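Local coordinates for leucine aminopeptidase (Legionella pneumophila, PDB 5GNE), which probably acts as a zinc-dependent aminopeptidase of the M28 family, removing residues from the N-terminus of peptides, at residues A185-A190 and P229-A234. Numbering follows the deposited sequence.
Sequences AIVIGA and PIYFIA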
loop_
_atom_site.group_PDB
_atom_site.type_symbol
_atom_site.label_atom_id
_atom_site.label_comp_id
_atom_site.label_asym_id
_atom_site.label_seq_id
_atom_site.Cartn_x
_atom_site.Cartn_y
_atom_site.Cartn_z
ATOM N N ALA A 185 -10.146 -13.270 4.610
ATOM C CA ALA A 185 -9.593 -12.220 5.423
ATOM C C ALA A 185 -9.824 -10.833 4.805
ATOM O O ALA A 185 -10.177 -10.687 3.628
ATOM C CB ALA A 185 -8.113 -12.471 5.647
ATOM N N ILE A 186 -9.605 -9.817 5.625
ATOM C CA ILE A 186 -9.577 -8.459 5.156
ATOM C C ILE A 186 -8.148 -8.017 5.294
ATOM O O ILE A 186 -7.496 -8.377 6.251
ATOM C CB ILE A 186 -10.529 -7.568 5.936
ATOM C CG1 ILE A 186 -11.952 -8.040 5.687
ATOM C CG2 ILE A 186 -10.437 -6.124 5.473
ATOM C CD1 ILE A 186 -12.877 -7.512 6.724
ATOM N N VAL A 187 -7.639 -7.315 4.286
ATOM C CA VAL A 187 -6.274 -6.824 4.311
ATOM C C VAL A 187 -6.235 -5.292 4.240
ATOM O O VAL A 187 -6.867 -4.665 3.364
ATOM C CB VAL A 187 -5.439 -7.421 3.160
ATOM C CG1 VAL A 187 -4.060 -6.800 3.124
ATOM C CG2 VAL A 187 -5.338 -8.930 3.298
ATOM N N ILE A 188 -5.480 -4.712 5.156
ATOM C CA ILE A 188 -5.119 -3.309 5.141
ATOM C C ILE A 188 -3.608 -3.209 4.935
ATOM O O ILE A 188 -2.833 -3.888 5.635
ATOM C CB ILE A 188 -5.449 -2.593 6.489
ATOM C CG1 ILE A 188 -6.788 -3.058 7.061
ATOM C CG2 ILE A 188 -5.370 -1.080 6.317
ATOM C CD1 ILE A 188 -7.960 -2.721 6.169
ATOM N N GLY A 189 -3.161 -2.347 4.044
ATOM C CA GLY A 189 -1.738 -2.239 3.791
ATOM C C GLY A 189 -1.303 -0.814 3.531
ATOM O O GLY A 189 -2.096 0.026 3.105
ATOM N N ALA A 190 -0.030 -0.549 3.791
ATOM C CA ALA A 190 0.595 0.733 3.479
ATOM C C ALA A 190 2.067 0.436 3.299
ATOM O O ALA A 190 2.541 -0.572 3.796
ATOM C CB ALA A 190 0.362 1.741 4.613
ATOM N N PRO A 229 -10.405 -12.808 10.035
ATOM C CA PRO A 229 -9.083 -12.229 10.293
ATOM C C PRO A 229 -8.923 -10.874 9.592
ATOM O O PRO A 229 -9.358 -10.724 8.447
ATOM C CB PRO A 229 -8.119 -13.243 9.694
ATOM C CG PRO A 229 -8.952 -14.481 9.443
ATOM C CD PRO A 229 -10.329 -14.004 9.186
ATOM N N ILE A 230 -8.262 -9.937 10.264
ATOM C CA ILE A 230 -7.906 -8.664 9.683
ATOM C C ILE A 230 -6.403 -8.580 9.633
ATOM O O ILE A 230 -5.745 -8.709 10.650
ATOM C CB ILE A 230 -8.425 -7.479 10.519
ATOM C CG1 ILE A 230 -9.885 -7.697 10.879
ATOM C CG2 ILE A 230 -8.215 -6.163 9.764
ATOM C CD1 ILE A 230 -10.795 -7.967 9.691
ATOM N N TYR A 231 -5.857 -8.327 8.459
ATOM C CA TYR A 231 -4.421 -8.148 8.331
ATOM C C TYR A 231 -4.033 -6.686 8.278
ATOM O O TYR A 231 -4.699 -5.844 7.634
ATOM C CB TYR A 231 -3.883 -8.850 7.071
ATOM C CG TYR A 231 -3.833 -10.350 7.162
ATOM C CD1 TYR A 231 -4.959 -11.124 6.903
ATOM C CD2 TYR A 231 -2.640 -10.998 7.482
ATOM C CE1 TYR A 231 -4.906 -12.522 6.991
ATOM C CE2 TYR A 231 -2.578 -12.384 7.565
ATOM C CZ TYR A 231 -3.718 -13.136 7.322
ATOM O OH TYR A 231 -3.666 -14.503 7.400
ATOM N N PHE A 232 -2.938 -6.373 8.940
ATOM C CA PHE A 232 -2.364 -5.059 8.767
ATOM C C PHE A 232 -0.949 -5.261 8.269
ATOM O O PHE A 232 -0.185 -6.010 8.868
ATOM C CB PHE A 232 -2.397 -4.258 10.056
ATOM C CG PHE A 232 -3.786 -4.039 10.592
ATOM C CD1 PHE A 232 -4.376 -4.986 11.424
ATOM C CD2 PHE A 232 -4.496 -2.891 10.279
ATOM C CE1 PHE A 232 -5.655 -4.791 11.921
ATOM C CE2 PHE A 232 -5.766 -2.692 10.765
ATOM C CZ PHE A 232 -6.348 -3.639 11.591
ATOM N N ILE A 233 -0.626 -4.627 7.147
ATOM C CA ILE A 233 0.633 -4.844 6.473
ATOM C C ILE A 233 1.447 -3.581 6.214
ATOM O O ILE A 233 0.934 -2.552 5.784
ATOM C CB ILE A 233 0.417 -5.580 5.127
ATOM C CG1 ILE A 233 -0.395 -6.866 5.356
ATOM C CG2 ILE A 233 1.735 -5.958 4.532
ATOM C CD1 ILE A 233 -0.698 -7.647 4.131
ATOM N N ALA A 234 2.732 -3.675 6.512
ATOM C CA ALA A 234 3.732 -2.682 6.121
ATOM C C ALA A 234 4.639 -3.203 4.987
ATOM O O ALA A 234 5.526 -4.047 5.222
ATOM C CB ALA A 234 4.566 -2.287 7.332
#
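Ile186 faces Ile230 and Ile188 faces Phe232 across two parallel strands, a register that illustrates how a beta-alpha-beta unit closes; the backbone bonds of each isoleucine go to the residues on either side of its facing residue. Ile186 N donates to Pro229 O, and Ile186 O accepts Tyr231 N at 2.8 Å, with the N-H...O angle at 172°. Ile188 then repeats the pattern, its N giving to Tyr231 O and its O taking Ile233 N, before Ala190 N reaches Ile233 O at 3.0 Å.

On one face, Ile186 and Ile230 lie side by side and meet through their CD1 methyls at 3.7 Å. Farther along, Ile188 CG1 rests 3.9 Å from Phe232 CE2. The other face carries Tyr231; chi1 of -73° sets its ring beside its own backbone N, where an edge meets Ala185 CB in plane, 3.5 Å from Tyr231 CE1. Beyond it, Val187 CG1 touches Ile233 CD1 at 3.6 Å.

Phe252 meets the Tyr231 ring edge-to-face, while helix 355-373 packs on Ile186, Ile230 and Phe232. The connecting helix 202-221 covers Ile188 and Ala190 on that same face. Strands 170-177 and 259-264 flank the pair within the mixed sheet, and strand 185-191 runs on to His191, a zinc ligand.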